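Local coordinates for protein TRAP dicarboxylate transporter-DctP subunit (Desulfovibrio desulfuricans subsp. desulfuricans, PDB 4NHB) that binds sn-glycerol-3-phosphate as a periplasmic solute-binding protein of the TRAP family and probably delivers it to a membrane transporter for uptake, at residues A[102-107]-A[311-316]; A[129-134]-A[140-145]; A[179-184]-A[231-236]. All blocks are in the same frame, centred on the assembly; numbering follows the deposited sequence.

In the fold
From the N terminus, the chain first passes 102-107, a loop after strand 89-92, and interaction 1 returns to it only when helix 311-316 packs there near the C terminus, closing a loop of about 200 residues. The other two contacts nest inside that loop, one after the other. Interaction 2 closes a short connection that contains most of helix 134-138, setting the end of helix 125-131 beside strand 140-142; interaction 3 joins helix 176-184 to the loop that leads into strand 235-243. That strand neighbours 140-142 in the central mixed sheet, which relates interactions 2 and 3 although they do not touch. Segment 102-107 touches both, through M103 at N131 and T142 and through E107 at V236.

Interaction 1: residues A[102-107]-A[311-316]; sequences AMAMLE and KLFYDT. With G3P (sn-glycerol-3-phosphate), chain P.
M105 and F313 mark the nearest approach of the two backbones, CA to CA 7.3 Å, where a short 3-10 turn at 105-106 faces one side of helix 311-316. The turn is held by its own i to i+3 bonds, such as M105 N to A102 O at 2.7 Å, and no hydrogen bond crosses to the helix. Side chains do the joining. M105 lays CG over one face of the F313 ring, 3.6 Å from CD1, in a CH-pi contact. Its chain then bends at chi3 (82°), which brings CE back to within 3.8 Å of F313 CB, while SD stands obliquely, 4.7 Å from the ring centroid. A104 meets the same ring at its edge, its CB 4.0 Å from CE1. M105 also packs on A320, I323 and L324 of helix 320-329. Two residues along, E107 turns away from the helix with an extended side chain, and its OE2 accepts a 2.7 Å bond from O1 of sn-glycerol-3-phosphate; OE1 is bonded to T94 and Y178. The arrangement is a buried Met-aromatic contact, joining the C-terminal helices of this solute-binding fold to a loop that carries the ligand-binding E107.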
loop_
_atom_site.group_PDB
_atom_site.type_symbol
_atom_site.label_atom_id
_atom_site.label_comp_id
_atom_site.label_asym_id
_atom_site.label_seq_id
_atom_site.Cartn_x
_atom_site.Cartn_y
_atom_site.Cartn_z
ATOM N N ALA A 102 -9.565 -9.838 -5.850
ATOM C CA ALA A 102 -9.172 -8.921 -6.894
ATOM C C ALA A 102 -8.373 -7.745 -6.301
ATOM O O ALA A 102 -7.513 -7.168 -6.990
ATOM C CB ALA A 102 -10.380 -8.398 -7.667
ATOM N N MET A 103 -8.632 -7.420 -5.033
ATOM C CA MET A 103 -7.902 -6.310 -4.371
ATOM C C MET A 103 -6.404 -6.517 -4.445
ATOM O O MET A 103 -5.634 -5.541 -4.489
ATOM C CB MET A 103 -8.345 -6.148 -2.929
ATOM C CG MET A 103 -9.806 -5.848 -2.745
ATOM S SD MET A 103 -10.325 -4.371 -3.611
ATOM C CE MET A 103 -10.463 -3.151 -2.320
ATOM N N ALA A 104 -5.972 -7.781 -4.444
ATOM C CA ALA A 104 -4.544 -8.087 -4.590
ATOM C C ALA A 104 -3.976 -7.453 -5.842
ATOM O O ALA A 104 -2.829 -7.049 -5.864
ATOM C CB ALA A 104 -4.306 -9.588 -4.629
ATOM N N MET A 105 -4.784 -7.376 -6.889
ATOM C CA MET A 105 -4.306 -6.861 -8.168
ATOM C C MET A 105 -3.988 -5.355 -8.193
ATOM O O MET A 105 -3.379 -4.897 -9.151
ATOM C CB MET A 105 -5.280 -7.239 -9.279
ATOM C CG MET A 105 -5.406 -8.759 -9.437
ATOM S SD MET A 105 -6.241 -9.295 -10.956
ATOM C CE MET A 105 -4.907 -9.200 -12.097
ATOM N N LEU A 106 -4.367 -4.627 -7.139
ATOM C CA LEU A 106 -3.919 -3.245 -6.940
ATOM C C LEU A 106 -2.388 -3.190 -6.947
ATOM O O LEU A 106 -1.802 -2.185 -7.341
ATOM C CB LEU A 106 -4.477 -2.656 -5.636
ATOM C CG LEU A 106 -6.006 -2.363 -5.616
ATOM C CD1 LEU A 106 -6.596 -2.102 -4.207
ATOM C CD2 LEU A 106 -6.341 -1.201 -6.489
ATOM N N GLU A 107 -1.750 -4.281 -6.506
ATOM C CA GLU A 107 -0.289 -4.378 -6.445
ATOM C C GLU A 107 0.306 -5.494 -7.348
ATOM O O GLU A 107 1.299 -6.101 -7.013
ATOM C CB GLU A 107 0.150 -4.534 -4.969
ATOM C CG GLU A 107 -0.212 -3.336 -4.129
ATOM C CD GLU A 107 0.217 -3.402 -2.669
ATOM O OE1 GLU A 107 0.486 -4.513 -2.152
ATOM O OE2 GLU A 107 0.264 -2.308 -2.030
ATOM N N LYS A 311 -0.121 -16.112 -12.113
ATOM C CA LYS A 311 -0.988 -17.288 -12.022
ATOM C C LYS A 311 -1.839 -17.160 -10.769
ATOM O O LYS A 311 -3.017 -17.518 -10.756
ATOM C CB LYS A 311 -0.191 -18.601 -11.980
ATOM C CG LYS A 311 -1.046 -19.844 -11.684
ATOM C CD LYS A 311 -0.180 -21.101 -11.438
ATOM C CE LYS A 311 -0.939 -22.257 -10.725
ATOM N NZ LYS A 311 -2.151 -22.741 -11.473
ATOM N N LEU A 312 -1.245 -16.629 -9.700
ATOM C CA LEU A 312 -2.014 -16.428 -8.489
ATOM C C LEU A 312 -3.328 -15.711 -8.815
ATOM O O LEU A 312 -4.375 -16.064 -8.278
ATOM C CB LEU A 312 -1.220 -15.623 -7.437
ATOM C CG LEU A 312 -2.069 -15.036 -6.306
ATOM C CD1 LEU A 312 -2.695 -16.186 -5.538
ATOM C CD2 LEU A 312 -1.246 -14.110 -5.368
ATOM N N PHE A 313 -3.292 -14.708 -9.702
ATOM C CA PHE A 313 -4.484 -13.922 -9.976
ATOM C C PHE A 313 -5.455 -14.667 -10.923
ATOM O O PHE A 313 -6.686 -14.602 -10.766
ATOM C CB PHE A 313 -4.134 -12.575 -10.626
ATOM C CG PHE A 313 -3.121 -11.750 -9.870
ATOM C CD1 PHE A 313 -3.263 -11.495 -8.539
ATOM C CD2 PHE A 313 -2.018 -11.240 -10.514
ATOM C CE1 PHE A 313 -2.327 -10.724 -7.863
ATOM C CE2 PHE A 313 -1.094 -10.465 -9.834
ATOM C CZ PHE A 313 -1.253 -10.227 -8.516
ATOM N N TYR A 314 -4.896 -15.307 -11.936
ATOM C CA TYR A 314 -5.715 -16.082 -12.860
ATOM C C TYR A 314 -6.461 -17.183 -12.085
ATOM O O TYR A 314 -7.654 -17.436 -12.338
ATOM C CB TYR A 314 -4.845 -16.671 -13.943
ATOM C CG TYR A 314 -4.348 -15.672 -14.976
ATOM C CD1 TYR A 314 -5.235 -15.006 -15.809
ATOM C CD2 TYR A 314 -2.987 -15.458 -15.160
ATOM C CE1 TYR A 314 -4.784 -14.125 -16.793
ATOM C CE2 TYR A 314 -2.532 -14.579 -16.115
ATOM C CZ TYR A 314 -3.438 -13.922 -16.935
ATOM O OH TYR A 314 -2.966 -13.064 -17.892
ATOM N N ASP A 315 -5.766 -17.782 -11.106
ATOM C CA ASP A 315 -6.348 -18.818 -10.255
ATOM C C ASP A 315 -7.431 -18.257 -9.351
ATOM O O ASP A 315 -8.457 -18.894 -9.145
ATOM C CB ASP A 315 -5.289 -19.431 -9.357
ATOM C CG ASP A 315 -4.340 -20.363 -10.086
ATOM O OD1 ASP A 315 -4.512 -20.660 -11.288
ATOM O OD2 ASP A 315 -3.383 -20.790 -9.428
ATOM N N THR A 316 -7.194 -17.072 -8.784
ATOM C CA THR A 316 -8.062 -16.549 -7.718
ATOM C C THR A 316 -9.074 -15.468 -8.112
ATOM O O THR A 316 -10.079 -15.268 -7.414
ATOM C CB THR A 316 -7.233 -15.960 -6.550
ATOM O OG1 THR A 316 -6.288 -14.996 -7.048
ATOM C CG2 THR A 316 -6.493 -17.075 -5.790
HETATM O O1 G3P P . -0.496 -2.990 0.514
HETATM C C1 G3P P . 0.168 -4.024 1.180
HETATM C C2 G3P P . 1.421 -3.479 1.877
HETATM O O2 G3P P . 1.044 -2.477 2.782
HETATM C C3 G3P P . 2.126 -4.623 2.625
HETATM O O1P G3P P . 3.480 -4.323 2.738
HETATM O O4P G3P P . 3.316 -2.382 4.198
HETATM O O2P G3P P . 3.551 -4.692 5.240
HETATM O O3P G3P P . 5.509 -3.632 4.117
HETATM P P G3P P . 3.987 -3.725 4.165
#

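Interaction 2: residues A[129-134]-A[140-145]; sequences LINEGF and LRTLNA
T142 meets N131, the last residue of helix 125-131, and F134, the first of helix 134-138, and its side chain can be followed outward. CB lies 3.3 Å from N131 ND2, with OD1 of the same amide further off. At OG1 the contact becomes polar: N131 ND2 donates a hydrogen bond of 2.9 Å, with an N-H...O angle of 157°, and OG1 sits only 13° out of the amide plane. On the other branch, CG2 reaches N131 ND2 at 3.9 Å. OG1 is placed for this meeting by lying anti to the carbonyl carbon of T142 (chi1 -50°). F134 comes across T142 at about a right angle, CE2 3.2 Å from OG1, in an oblique approach to the ring. The same CE2 touches L140 CB at 3.8 Å, and the L140 carbonyl O lies close by. A water accepts from T142 N; its link to N131 OD1 is too short to be sure of. The strand is thus held to the end of one helix by a side-chain hydrogen bond and to the start of the next by the F134 ring, an alpha/beta packing on the mixed sheet of the periplasmic binding protein fold, where 140-142 pairs antiparallel with 235-243.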
loop_
_atom_site.group_PDB
_atom_site.type_symbol
_atom_site.label_atom_id
_atom_site.label_comp_id
_atom_site.label_asym_id
_atom_site.label_seq_id
_atom_site.Cartn_x
_atom_site.Cartn_y
_atom_site.Cartn_z
ATOM N N LEU A 129 -12.816 -2.018 -12.025
ATOM C CA LEU A 129 -12.926 -3.467 -12.224
ATOM C C LEU A 129 -12.532 -4.224 -10.961
ATOM O O LEU A 129 -13.185 -5.179 -10.590
ATOM C CB LEU A 129 -12.078 -3.941 -13.408
ATOM C CG LEU A 129 -12.627 -3.497 -14.765
ATOM C CD1 LEU A 129 -11.580 -3.620 -15.848
ATOM C CD2 LEU A 129 -13.832 -4.364 -15.076
ATOM N N ILE A 130 -11.480 -3.765 -10.292
ATOM C CA ILE A 130 -10.973 -4.438 -9.107
ATOM C C ILE A 130 -11.959 -4.323 -7.947
ATOM O O ILE A 130 -12.108 -5.242 -7.165
ATOM C CB ILE A 130 -9.602 -3.829 -8.670
ATOM C CG1 ILE A 130 -8.472 -4.411 -9.525
ATOM C CG2 ILE A 130 -9.427 -4.046 -7.197
ATOM C CD1 ILE A 130 -7.175 -3.540 -9.614
ATOM N N ASN A 131 -12.614 -3.166 -7.854
ATOM C CA ASN A 131 -13.496 -2.841 -6.765
ATOM C C ASN A 131 -14.922 -3.322 -6.927
ATOM O O ASN A 131 -15.684 -3.328 -5.955
ATOM C CB ASN A 131 -13.480 -1.338 -6.559
ATOM C CG ASN A 131 -13.713 -0.950 -5.125
ATOM O OD1 ASN A 131 -14.709 -0.287 -4.810
ATOM N ND2 ASN A 131 -12.811 -1.374 -4.231
ATOM N N GLU A 132 -15.297 -3.724 -8.141
ATOM C CA GLU A 132 -16.636 -4.269 -8.352
ATOM C C GLU A 132 -16.909 -5.427 -7.419
ATOM O O GLU A 132 -16.201 -6.425 -7.449
ATOM C CB GLU A 132 -16.816 -4.771 -9.794
ATOM C CG GLU A 132 -17.649 -3.864 -10.636
ATOM C CD GLU A 132 -19.007 -3.643 -10.033
ATOM O OE1 GLU A 132 -19.530 -4.590 -9.397
ATOM O OE2 GLU A 132 -19.536 -2.520 -10.178
ATOM N N GLY A 133 -17.965 -5.322 -6.630
ATOM C CA GLY A 133 -18.339 -6.426 -5.764
ATOM C C GLY A 133 -17.664 -6.413 -4.398
ATOM O O GLY A 133 -18.065 -7.140 -3.507
ATOM N N PHE A 134 -16.639 -5.584 -4.214
ATOM C CA PHE A 134 -15.899 -5.574 -2.949
ATOM C C PHE A 134 -16.790 -5.225 -1.759
ATOM O O PHE A 134 -16.740 -5.862 -0.704
ATOM C CB PHE A 134 -14.747 -4.569 -3.016
ATOM C CG PHE A 134 -14.108 -4.313 -1.700
ATOM C CD1 PHE A 134 -13.351 -5.281 -1.101
ATOM C CD2 PHE A 134 -14.238 -3.096 -1.077
ATOM C CE1 PHE A 134 -12.772 -5.057 0.121
ATOM C CE2 PHE A 134 -13.637 -2.856 0.146
ATOM C CZ PHE A 134 -12.910 -3.821 0.731
ATOM N N LEU A 140 -17.265 -2.617 3.406
ATOM C CA LEU A 140 -16.426 -1.424 3.272
ATOM C C LEU A 140 -16.538 -0.820 1.875
ATOM O O LEU A 140 -16.739 -1.524 0.887
ATOM C CB LEU A 140 -14.948 -1.748 3.535
ATOM C CG LEU A 140 -14.625 -2.409 4.885
ATOM C CD1 LEU A 140 -13.198 -2.807 4.968
ATOM C CD2 LEU A 140 -14.948 -1.506 6.016
ATOM N N ARG A 141 -16.360 0.487 1.812
ATOM C CA ARG A 141 -16.361 1.215 0.568
ATOM C C ARG A 141 -14.968 1.772 0.411
ATOM O O ARG A 141 -14.465 2.446 1.306
ATOM C CB ARG A 141 -17.362 2.341 0.666
ATOM C CG ARG A 141 -17.670 3.116 -0.587
ATOM C CD ARG A 141 -18.848 4.041 -0.223
ATOM N NE ARG A 141 -19.441 4.760 -1.336
ATOM C CZ ARG A 141 -20.532 4.372 -1.990
ATOM N NH1 ARG A 141 -21.156 3.251 -1.662
ATOM N NH2 ARG A 141 -20.993 5.109 -2.986
ATOM N N THR A 142 -14.354 1.488 -0.727
ATOM C CA THR A 142 -13.024 1.987 -1.026
ATOM C C THR A 142 -13.104 3.401 -1.610
ATOM O O THR A 142 -13.641 3.585 -2.702
ATOM C CB THR A 142 -12.396 1.028 -2.040
ATOM O OG1 THR A 142 -12.543 -0.327 -1.557
ATOM C CG2 THR A 142 -10.924 1.341 -2.256
ATOM N N LEU A 143 -12.597 4.404 -0.908
ATOM C CA LEU A 143 -12.832 5.799 -1.321
ATOM C C LEU A 143 -11.782 6.364 -2.272
ATOM O O LEU A 143 -12.015 7.379 -2.941
ATOM C CB LEU A 143 -12.933 6.708 -0.095
ATOM C CG LEU A 143 -14.166 6.554 0.819
ATOM C CD1 LEU A 143 -14.024 7.415 2.092
ATOM C CD2 LEU A 143 -15.456 6.908 0.064
ATOM N N ASN A 144 -10.593 5.774 -2.295
ATOM C CA ASN A 144 -9.572 6.285 -3.176
ATOM C C ASN A 144 -8.473 5.242 -3.372
ATOM O O ASN A 144 -8.592 4.109 -2.887
ATOM C CB ASN A 144 -9.026 7.620 -2.629
ATOM C CG ASN A 144 -8.309 7.490 -1.276
ATOM O OD1 ASN A 144 -8.037 6.388 -0.785
ATOM N ND2 ASN A 144 -8.051 8.635 -0.652
ATOM N N ALA A 145 -7.427 5.622 -4.093
ATOM C CA ALA A 145 -6.211 4.814 -4.236
ATOM C C ALA A 145 -5.015 5.771 -4.353
ATOM O O ALA A 145 -5.103 6.798 -5.005
ATOM C CB ALA A 145 -6.311 3.941 -5.430
HETATM O O HOH W 1 -15.884 -0.083 -2.692
#

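Interaction 3: residues A[179-184]-A[231-236]; sequences TNFAKE and SGHILV
F181 and H233 join helix 176-184 to the loop that leads into strand 235-243, just behind the sn-glycerol-3-phosphate pocket of this periplasmic binding protein. V236, further along the same segment, lines that pocket. Across the contact the two aromatic rings are nearly parallel, their planes at 11°, but slid so far apart that they barely overlap, with centroids 5.4 Å from each other. The touching is done by the far end of the F181 ring, against the CB and CD2 side of H233: F181 CE2 lies 3.5 Å from H233 CD2, and F181 CZ lies 3.8 Å from H233 CB. F181 gets there by setting CG anti to its backbone N (chi1 177°), which sends the ring out from the helix toward the loop. H233 takes the less usual torsion, CG lying between its backbone N and carbonyl carbon (chi1 41°).

On the imidazole, both nitrogens are occupied. ND1 shares a hydrogen bond of 2.6 Å with S231 OG, in which either could be the donor, and S231 CB lies in the plane of the ring at its edge; NE2 is bonded to OD2 of D210. H233 also stacks with F153 and packs on the ligand-binding R151, to whose backbone G232 and I234 are hydrogen-bonded through their own. With its side chain about 10 Å from the ligand, H233 is in effect a second-shell residue.

Because hydrogen bonds hold both nitrogens, rotation about CB-CG of H233 is restrained, and F181 packs against a ring already fixed. The carboxylate of D210 may polarise the imidazole and would tend to stabilise a proton on it, whereas F181 adds an apolar contact with little ring overlap.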
loop_
_atom_site.group_PDB
_atom_site.type_symbol
_atom_site.label_atom_id
_atom_site.label_comp_id
_atom_site.label_asym_id
_atom_site.label_seq_id
_atom_site.Cartn_x
_atom_site.Cartn_y
_atom_site.Cartn_z
ATOM N N THR A 179 3.903 -13.562 -0.374
ATOM C CA THR A 179 4.519 -14.853 -0.057
ATOM C C THR A 179 4.680 -15.638 -1.358
ATOM O O THR A 179 5.709 -16.268 -1.583
ATOM C CB THR A 179 3.691 -15.652 0.977
ATOM O OG1 THR A 179 2.351 -15.819 0.506
ATOM C CG2 THR A 179 3.659 -14.926 2.353
ATOM N N ASN A 180 3.685 -15.552 -2.234
ATOM C CA ASN A 180 3.799 -16.191 -3.548
ATOM C C ASN A 180 4.925 -15.595 -4.388
ATOM O O ASN A 180 5.709 -16.288 -5.021
ATOM C CB ASN A 180 2.495 -16.073 -4.319
ATOM C CG ASN A 180 2.547 -16.865 -5.602
ATOM O OD1 ASN A 180 2.677 -18.091 -5.572
ATOM N ND2 ASN A 180 2.531 -16.174 -6.727
ATOM N N PHE A 181 5.011 -14.278 -4.393
ATOM C CA PHE A 181 5.993 -13.651 -5.188
ATOM C C PHE A 181 7.406 -13.973 -4.669
ATOM O O PHE A 181 8.341 -14.179 -5.457
ATOM C CB PHE A 181 5.728 -12.143 -5.236
ATOM C CG PHE A 181 6.746 -11.399 -5.990
ATOM C CD1 PHE A 181 6.808 -11.494 -7.357
ATOM C CD2 PHE A 181 7.693 -10.634 -5.331
ATOM C CE1 PHE A 181 7.780 -10.826 -8.056
ATOM C CE2 PHE A 181 8.642 -9.955 -6.039
ATOM C CZ PHE A 181 8.695 -10.053 -7.391
ATOM N N ALA A 182 7.571 -14.014 -3.348
ATOM C CA ALA A 182 8.875 -14.330 -2.779
ATOM C C ALA A 182 9.336 -15.697 -3.262
ATOM O O ALA A 182 10.478 -15.891 -3.669
ATOM C CB ALA A 182 8.813 -14.289 -1.259
ATOM N N LYS A 183 8.430 -16.648 -3.255
ATOM C CA LYS A 183 8.754 -17.981 -3.756
ATOM C C LYS A 183 9.292 -17.914 -5.168
ATOM O O LYS A 183 10.395 -18.420 -5.446
ATOM C CB LYS A 183 7.526 -18.876 -3.728
ATOM C CG LYS A 183 6.749 -18.729 -2.446
ATOM C CD LYS A 183 6.304 -20.024 -1.865
ATOM C CE LYS A 183 5.269 -19.778 -0.823
ATOM N NZ LYS A 183 4.585 -21.019 -0.357
ATOM N N GLU A 184 8.541 -17.257 -6.053
ATOM C CA GLU A 184 8.905 -17.235 -7.458
ATOM C C GLU A 184 10.285 -16.611 -7.601
ATOM O O GLU A 184 10.970 -16.846 -8.590
ATOM C CB GLU A 184 7.891 -16.437 -8.281
ATOM C CG GLU A 184 6.543 -17.093 -8.474
ATOM C CD GLU A 184 6.613 -18.355 -9.310
ATOM O OE1 GLU A 184 7.720 -18.679 -9.820
ATOM O OE2 GLU A 184 5.578 -19.030 -9.415
ATOM N N SER A 231 14.589 -2.266 -7.428
ATOM C CA SER A 231 13.873 -3.202 -8.265
ATOM C C SER A 231 12.512 -2.642 -8.726
ATOM O O SER A 231 12.248 -2.529 -9.926
ATOM C CB SER A 231 13.729 -4.464 -7.448
ATOM O OG SER A 231 12.800 -5.381 -7.976
ATOM N N GLY A 232 11.652 -2.291 -7.778
ATOM C CA GLY A 232 10.367 -1.693 -8.090
ATOM C C GLY A 232 9.445 -2.711 -8.701
ATOM O O GLY A 232 8.649 -2.391 -9.551
ATOM N N HIS A 233 9.574 -3.952 -8.238
ATOM C CA HIS A 233 8.794 -5.077 -8.709
ATOM C C HIS A 233 7.318 -4.958 -8.388
ATOM O O HIS A 233 6.476 -5.546 -9.070
ATOM C CB HIS A 233 9.334 -6.340 -8.088
ATOM C CG HIS A 233 9.689 -6.183 -6.645
ATOM N ND1 HIS A 233 10.851 -5.573 -6.230
ATOM C CD2 HIS A 233 9.041 -6.567 -5.518
ATOM C CE1 HIS A 233 10.902 -5.575 -4.908
ATOM N NE2 HIS A 233 9.817 -6.168 -4.452
ATOM N N ILE A 234 7.015 -4.235 -7.311
ATOM C CA ILE A 234 5.635 -3.912 -6.940
ATOM C C ILE A 234 5.534 -2.427 -6.522
ATOM O O ILE A 234 6.433 -1.915 -5.868
ATOM C CB ILE A 234 5.197 -4.725 -5.759
ATOM C CG1 ILE A 234 4.975 -6.182 -6.165
ATOM C CG2 ILE A 234 3.892 -4.152 -5.156
ATOM C CD1 ILE A 234 4.848 -7.101 -5.025
ATOM N N LEU A 235 4.431 -1.785 -6.882
ATOM C CA LEU A 235 4.107 -0.433 -6.405
ATOM C C LEU A 235 3.055 -0.578 -5.316
ATOM O O LEU A 235 1.977 -1.085 -5.559
ATOM C CB LEU A 235 3.569 0.409 -7.561
ATOM C CG LEU A 235 2.855 1.705 -7.181
ATOM C CD1 LEU A 235 3.805 2.674 -6.423
ATOM C CD2 LEU A 235 2.279 2.366 -8.423
ATOM N N VAL A 236 3.385 -0.168 -4.098
ATOM C CA VAL A 236 2.418 -0.227 -3.046
ATOM C C VAL A 236 1.323 0.823 -3.244
ATOM O O VAL A 236 1.586 2.003 -3.447
ATOM C CB VAL A 236 3.089 -0.086 -1.636
ATOM C CG1 VAL A 236 2.070 -0.143 -0.472
ATOM C CG2 VAL A 236 4.149 -1.158 -1.452
#